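Local coordinates for protein hydrazine synthase subunit alpha (Candidatus Kuenenia stuttgartiensis, PDB 5C2V) that forms hydrazine from hydroxylamine and ammonia, the second half-reaction of the hydrazine synthase complex, and carries two c-type haems, at residues V462-Y468 and Q502-Y508; S523-Y528 and T544-P550. All coordinates share one frame; numbering follows the deposited sequence.

Interaction 1: V462-Y468 and Q502-Y508; sequences VRIIQGY and QRGIIGY
Ile-464 faces both Ile-506 and Gly-507 across two antiparallel strands, 462-467 and 503-508, whose axes approach to 4.1 Å with N-to-C directions 143° apart; this is a classic beta bulge. The Ile-464 carbonyl O takes Gly-507 N at 3.0 Å, with a weak bond from Ile-506 N beside it. Past the bulge the ladder resumes with Gln-466 and Gly-504 as a hydrogen-bonded pair and continues to Tyr-468 N, which donates to Gln-502 O. Inside the bulge Gly-507 takes a positive phi.

Ile-506, set out by the bulge, fills the groove between two side chains of the facing strand: its CG2 branch meets Ile-464 CG2 at 3.7 Å, while CG1 lies against Gln-466 CB. On the other face Arg-463 runs alongside Tyr-508. With CG anti to the backbone N (chi1 177°) its methylenes pass the CE1 side of the ring, and the bend at chi3 brings NE to Tyr-508 OH at 2.6 Å. The oxygen lies near the guanidinium plane, which is turned 80° from the ring. Asp-762 forms a salt bridge with the same arginine, and Glu-759 bonds the Tyr-508 hydroxyl.

Farther along, Tyr-468 lays one ring face over the Arg-503 to Gly-504 backbone, Gly-504 N being 3.5 Å above the plane. Its OH passes Gly-504 CA at 3.4 Å and bonds Gln-641. A water ties Gln-502 N and OE1 together, with a weak bond to Tyr-468 O.

Asp-762 thus probably balances the buried charge of Arg-463, while Arg-463 NE and Glu-759 both bind the one hydroxyl of Tyr-508, a polar cluster that joins this edge of the middle-domain sheet to helix 751-762.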
# COMPACT_ATOMS: atom_id res chain seq x y z
N VAL D 462 -6.18 -1.38 30.22
CA VAL D 462 -6.79 -1.36 28.91
C VAL D 462 -8.01 -0.43 28.90
O VAL D 462 -8.78 -0.39 29.87
CB VAL D 462 -7.23 -2.76 28.43
CG1 VAL D 462 -6.01 -3.63 28.13
CG2 VAL D 462 -8.14 -3.43 29.45
N ARG D 463 -8.16 0.31 27.81
CA ARG D 463 -9.32 1.15 27.60
C ARG D 463 -10.33 0.45 26.70
O ARG D 463 -9.97 -0.05 25.63
CB ARG D 463 -8.92 2.50 27.00
CG ARG D 463 -10.11 3.41 26.70
CD ARG D 463 -9.70 4.71 26.03
NE ARG D 463 -8.87 5.54 26.89
CZ ARG D 463 -7.57 5.75 26.71
NH1 ARG D 463 -6.95 5.19 25.69
NH2 ARG D 463 -6.90 6.53 27.55
N ILE D 464 -11.58 0.42 27.14
CA ILE D 464 -12.65 -0.21 26.38
C ILE D 464 -13.63 0.85 25.89
O ILE D 464 -14.20 1.61 26.69
CB ILE D 464 -13.40 -1.26 27.22
CG1 ILE D 464 -12.40 -2.14 27.98
CG2 ILE D 464 -14.29 -2.11 26.32
CD1 ILE D 464 -13.06 -3.16 28.87
N ILE D 465 -13.82 0.87 24.58
CA ILE D 465 -14.55 1.91 23.87
C ILE D 465 -15.77 1.35 23.14
O ILE D 465 -15.68 0.32 22.48
CB ILE D 465 -13.64 2.61 22.84
CG1 ILE D 465 -12.47 3.31 23.55
CG2 ILE D 465 -14.42 3.59 21.98
CD1 ILE D 465 -11.44 3.88 22.60
N GLN D 466 -16.91 2.02 23.26
CA GLN D 466 -18.12 1.61 22.54
C GLN D 466 -18.44 2.55 21.39
O GLN D 466 -18.60 3.76 21.57
CB GLN D 466 -19.32 1.54 23.49
CG GLN D 466 -20.62 1.15 22.80
CD GLN D 466 -21.81 1.17 23.74
OE1 GLN D 466 -21.65 1.24 24.96
NE2 GLN D 466 -23.01 1.10 23.17
N GLY D 467 -18.54 1.99 20.19
CA GLY D 467 -18.92 2.75 19.01
C GLY D 467 -20.37 3.17 19.01
O GLY D 467 -21.27 2.35 19.19
N TYR D 468 -20.61 4.47 18.81
CA TYR D 468 -21.97 4.98 18.69
C TYR D 468 -22.37 5.07 17.23
O TYR D 468 -21.65 5.64 16.41
CB TYR D 468 -22.09 6.36 19.35
CG TYR D 468 -21.74 6.39 20.82
CD1 TYR D 468 -21.87 5.26 21.61
CD2 TYR D 468 -21.28 7.56 21.41
CE1 TYR D 468 -21.55 5.29 22.96
CE2 TYR D 468 -20.96 7.60 22.75
CZ TYR D 468 -21.10 6.46 23.52
OH TYR D 468 -20.78 6.50 24.86
N GLN D 502 -18.56 8.85 16.00
CA GLN D 502 -18.82 9.06 17.42
C GLN D 502 -18.69 7.78 18.23
O GLN D 502 -19.15 6.71 17.82
CB GLN D 502 -20.21 9.67 17.61
CG GLN D 502 -20.41 10.97 16.85
CD GLN D 502 -21.86 11.40 16.80
OE1 GLN D 502 -22.71 10.69 16.26
NE2 GLN D 502 -22.15 12.56 17.37
N ARG D 503 -18.06 7.90 19.39
CA ARG D 503 -17.83 6.78 20.28
C ARG D 503 -17.61 7.26 21.71
O ARG D 503 -17.43 8.46 21.95
CB ARG D 503 -16.64 5.94 19.81
CG ARG D 503 -15.38 6.73 19.53
CD ARG D 503 -14.45 5.94 18.63
NE ARG D 503 -15.04 5.73 17.31
CZ ARG D 503 -14.57 4.88 16.41
NH1 ARG D 503 -13.50 4.14 16.69
NH2 ARG D 503 -15.16 4.76 15.23
N GLY D 504 -17.65 6.34 22.66
CA GLY D 504 -17.50 6.69 24.06
C GLY D 504 -16.79 5.60 24.84
O GLY D 504 -16.47 4.55 24.30
N ILE D 505 -16.53 5.86 26.11
CA ILE D 505 -15.74 4.95 26.93
C ILE D 505 -16.60 3.96 27.69
O ILE D 505 -17.35 4.34 28.59
CB ILE D 505 -14.86 5.73 27.93
CG1 ILE D 505 -14.02 6.77 27.21
CG2 ILE D 505 -13.97 4.77 28.72
CD1 ILE D 505 -13.16 7.62 28.13
N ILE D 506 -16.50 2.68 27.33
CA ILE D 506 -17.12 1.62 28.11
C ILE D 506 -16.48 1.62 29.49
O ILE D 506 -17.18 1.58 30.51
CB ILE D 506 -16.97 0.24 27.45
CG1 ILE D 506 -18.06 0.03 26.40
CG2 ILE D 506 -17.06 -0.87 28.49
CD1 ILE D 506 -18.03 -1.33 25.76
N GLY D 507 -15.16 1.66 29.52
CA GLY D 507 -14.46 1.77 30.79
C GLY D 507 -13.06 1.18 30.76
O GLY D 507 -12.65 0.61 29.77
N TYR D 508 -12.35 1.29 31.88
CA TYR D 508 -10.97 0.82 31.94
C TYR D 508 -10.85 -0.43 32.80
O TYR D 508 -11.60 -0.61 33.75
CB TYR D 508 -10.06 1.91 32.49
CG TYR D 508 -9.94 3.13 31.61
CD1 TYR D 508 -8.89 3.27 30.71
CD2 TYR D 508 -10.87 4.16 31.69
CE1 TYR D 508 -8.77 4.39 29.92
CE2 TYR D 508 -10.76 5.29 30.90
CZ TYR D 508 -9.71 5.40 30.02
OH TYR D 508 -9.59 6.51 29.22
O HOH W 1 -21.21 8.53 14.79

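Interaction 2: S523-Y528 and T544-P550; sequences SDVPYY and TWAYLRP. With HEC (heme c), chain B.
Ala-546 presses its methyl onto one face of the Tyr-527 ring, 4.1 Å from the centroid and toward the rim, a CH-pi contact. Their backbones form a single antiparallel bridge: Tyr-527 N donates to Ala-546 O and Ala-546 N to Tyr-527 O, each at 2.9 Å. Chi1 of 79° sets Tyr-527 CG between its own backbone N and carbonyl carbon, swinging the ring back along 546-548 until its OH end lodges against Leu-548 CG. Trp-431 meets the same ring.

The six-membered ring of Trp-545 sits between Pro-526 CB, 3.8 Å from Trp-545 CE3, and the CD2/CE2 edge of Tyr-528, an offset edge-to-face pair with planes at 75°. The indole NE1 bonds Glu-178. Next to it Thr-544 sets CG2 and OG1 by haem pyrrole carbons, OG1 bonding Gln-245.

At the other end Ser-523 and Asp-524 close around Leu-548 to Pro-550. Asp-524 N donates to Leu-548 O at 2.7 Å, and a water spans Val-525 O and Leu-548 N. The bent Arg-549 chain forms a salt bridge, NE to the syn lone pair of Asp-524 OD1 at 2.9 Å, the oxygen standing 32° out of the guanidinium plane. Pro-550 CG lies 3.5 Å from Asp-524 OD2.

Arg-549 NH1 bonds the main-chain O of Asp-265 and NH2 forms a salt bridge with Asp-219; two carboxylates and a carbonyl thus link this loop to the propeller-containing N-terminal region.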
# COMPACT_ATOMS: atom_id res chain seq x y z
N SER D 523 -23.07 -6.05 26.78
CA SER D 523 -23.21 -7.04 25.71
C SER D 523 -24.22 -6.55 24.68
O SER D 523 -24.98 -5.62 24.93
CB SER D 523 -23.63 -8.39 26.28
OG SER D 523 -24.94 -8.34 26.81
N ASP D 524 -24.20 -7.18 23.51
CA ASP D 524 -25.04 -6.79 22.37
C ASP D 524 -24.76 -5.36 21.92
O ASP D 524 -25.62 -4.70 21.34
CB ASP D 524 -26.53 -6.94 22.71
CG ASP D 524 -26.96 -8.39 22.81
OD1 ASP D 524 -26.36 -9.25 22.13
OD2 ASP D 524 -27.91 -8.68 23.57
N VAL D 525 -23.54 -4.89 22.18
CA VAL D 525 -23.12 -3.57 21.72
C VAL D 525 -21.72 -3.64 21.11
O VAL D 525 -20.88 -4.41 21.56
CB VAL D 525 -23.11 -2.53 22.88
CG1 VAL D 525 -24.53 -2.31 23.39
CG2 VAL D 525 -22.20 -2.99 24.00
N PRO D 526 -21.48 -2.86 20.05
CA PRO D 526 -20.16 -2.86 19.39
C PRO D 526 -19.09 -2.20 20.25
O PRO D 526 -19.34 -1.15 20.85
CB PRO D 526 -20.41 -2.05 18.11
CG PRO D 526 -21.54 -1.15 18.46
CD PRO D 526 -22.42 -1.94 19.39
N TYR D 527 -17.90 -2.80 20.30
CA TYR D 527 -16.82 -2.27 21.13
C TYR D 527 -15.44 -2.74 20.65
O TYR D 527 -15.33 -3.68 19.88
CB TYR D 527 -17.02 -2.67 22.59
CG TYR D 527 -16.61 -4.10 22.91
CD1 TYR D 527 -17.47 -5.16 22.66
CD2 TYR D 527 -15.36 -4.38 23.45
CE1 TYR D 527 -17.10 -6.46 22.95
CE2 TYR D 527 -14.98 -5.68 23.74
CZ TYR D 527 -15.86 -6.72 23.48
OH TYR D 527 -15.49 -8.01 23.77
N TYR D 528 -14.40 -2.05 21.12
CA TYR D 528 -13.03 -2.51 20.91
C TYR D 528 -12.14 -2.07 22.08
O TYR D 528 -12.60 -1.41 23.01
CB TYR D 528 -12.47 -2.00 19.58
CG TYR D 528 -12.36 -0.49 19.47
CD1 TYR D 528 -11.17 0.16 19.77
CD2 TYR D 528 -13.44 0.27 19.04
CE1 TYR D 528 -11.06 1.53 19.67
CE2 TYR D 528 -13.34 1.65 18.93
CZ TYR D 528 -12.15 2.27 19.25
OH TYR D 528 -12.04 3.64 19.14
N THR D 544 -11.60 -2.67 14.83
CA THR D 544 -12.57 -3.68 14.45
C THR D 544 -13.77 -3.49 15.35
O THR D 544 -13.74 -2.64 16.25
CB THR D 544 -12.03 -5.12 14.60
OG1 THR D 544 -12.92 -6.04 13.96
CG2 THR D 544 -11.88 -5.48 16.07
N TRP D 545 -14.83 -4.26 15.13
CA TRP D 545 -15.97 -4.19 16.02
C TRP D 545 -16.29 -5.56 16.62
O TRP D 545 -16.66 -6.50 15.91
CB TRP D 545 -17.18 -3.62 15.29
CG TRP D 545 -16.96 -2.20 14.88
CD1 TRP D 545 -16.80 -1.73 13.61
CD2 TRP D 545 -16.83 -1.07 15.74
NE1 TRP D 545 -16.59 -0.37 13.63
CE2 TRP D 545 -16.61 0.06 14.93
CE3 TRP D 545 -16.89 -0.90 17.13
CZ2 TRP D 545 -16.44 1.34 15.46
CZ3 TRP D 545 -16.73 0.38 17.65
CH2 TRP D 545 -16.51 1.48 16.81
N ALA D 546 -16.13 -5.65 17.93
CA ALA D 546 -16.36 -6.88 18.67
C ALA D 546 -17.68 -6.78 19.43
O ALA D 546 -18.10 -5.69 19.81
CB ALA D 546 -15.21 -7.17 19.62
N TYR D 547 -18.33 -7.91 19.63
CA TYR D 547 -19.61 -7.94 20.33
C TYR D 547 -19.77 -9.22 21.14
O TYR D 547 -19.38 -10.30 20.69
CB TYR D 547 -20.76 -7.78 19.35
CG TYR D 547 -20.66 -8.68 18.14
CD1 TYR D 547 -19.97 -8.28 17.00
CD2 TYR D 547 -21.25 -9.94 18.13
CE1 TYR D 547 -19.86 -9.10 15.90
CE2 TYR D 547 -21.15 -10.77 17.03
CZ TYR D 547 -20.46 -10.34 15.92
OH TYR D 547 -20.36 -11.16 14.82
N LEU D 548 -20.34 -9.09 22.33
CA LEU D 548 -20.60 -10.24 23.18
C LEU D 548 -22.09 -10.48 23.30
O LEU D 548 -22.87 -9.55 23.48
CB LEU D 548 -19.99 -10.04 24.57
CG LEU D 548 -18.47 -9.93 24.68
CD1 LEU D 548 -18.06 -9.51 26.08
CD2 LEU D 548 -17.80 -11.24 24.30
N ARG D 549 -22.50 -11.74 23.18
CA ARG D 549 -23.88 -12.11 23.49
C ARG D 549 -24.03 -12.12 25.01
O ARG D 549 -23.03 -12.21 25.72
CB ARG D 549 -24.24 -13.47 22.88
CG ARG D 549 -24.17 -13.52 21.36
CD ARG D 549 -24.77 -12.28 20.71
NE ARG D 549 -26.13 -11.99 21.17
CZ ARG D 549 -27.23 -12.49 20.62
NH1 ARG D 549 -27.15 -13.31 19.58
NH2 ARG D 549 -28.42 -12.16 21.11
N PRO D 550 -25.27 -11.98 25.51
CA PRO D 550 -25.51 -12.00 26.96
C PRO D 550 -24.91 -13.22 27.65
O PRO D 550 -25.01 -14.33 27.13
CB PRO D 550 -27.04 -12.02 27.05
CG PRO D 550 -27.49 -11.31 25.83
CD PRO D 550 -26.50 -11.68 24.75
FE HEC B . -8.05 -8.32 18.15
CHA HEC B . -8.28 -7.41 14.83
CHB HEC B . -10.84 -10.28 17.79
CHC HEC B . -8.08 -8.92 21.55
CHD HEC B . -5.40 -6.18 18.58
NA HEC B . -9.32 -8.77 16.60
C1A HEC B . -9.24 -8.28 15.31
C2A HEC B . -10.33 -8.83 14.55
C3A HEC B . -11.04 -9.62 15.36
C4A HEC B . -10.42 -9.60 16.67
CMA HEC B . -12.30 -10.43 14.98
CAA HEC B . -10.62 -8.55 13.06
CBA HEC B . -10.08 -9.68 12.20
CGA HEC B . -8.57 -9.71 12.23
O1A HEC B . -8.00 -10.81 12.45
O2A HEC B . -7.94 -8.64 12.03
NB HEC B . -9.33 -9.30 19.47
C1B HEC B . -10.24 -10.25 19.03
C2B HEC B . -10.44 -11.20 20.11
C3B HEC B . -9.69 -10.83 21.14
C4B HEC B . -8.97 -9.63 20.77
CMB HEC B . -11.37 -12.43 20.06
CAB HEC B . -9.61 -11.57 22.50
CBB HEC B . -10.20 -10.69 23.62
NC HEC B . -6.91 -7.71 19.77
C1C HEC B . -7.17 -8.00 21.09
C2C HEC B . -6.23 -7.25 21.90
C3C HEC B . -5.57 -6.42 21.09
C4C HEC B . -5.93 -6.74 19.72
CMC HEC B . -6.25 -7.16 23.44
CAC HEC B . -4.50 -5.39 21.53
CBC HEC B . -5.02 -3.96 21.26
ND HEC B . -7.01 -7.00 16.90
C1D HEC B . -5.92 -6.23 17.31
C2D HEC B . -5.41 -5.49 16.18
C3D HEC B . -6.31 -5.88 15.00
C4D HEC B . -7.27 -6.81 15.55
CMD HEC B . -4.21 -4.52 16.17
CAD HEC B . -6.23 -5.39 13.55
CBD HEC B . -6.56 -3.90 13.52
CGD HEC B . -6.45 -3.39 12.11
O1D HEC B . -6.49 -2.14 11.93
O2D HEC B . -6.32 -4.21 11.17
O HOH W 2 -20.71 -6.74 23.26

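Both contacts reach one antiparallel sheet of the middle domain, interaction 2 through strand 527-532; in it strand 461-467 lies between 503-510 and 527-532, and the centres of the contacts are 11 Å apart. Interaction 1 passes into interaction 2 through Tyr-528, whose N lies 3.0 Å from Ile-465 O and whose OH lies 2.9 Å from Arg-503 NH1, both probable hydrogen bonds. Gln-466 CG also packs 3.3 Å from Pro-526 O. From there 544-550 carries the structure to the pentacoordinate haem: Thr-544 OG1 comes within 3.5 Å of haem CAA, and its side chain is about 7 Å from that of the axial Tyr-564. On the 462-468 strand, the Val-462 side chain is about 6 Å from bound haem c.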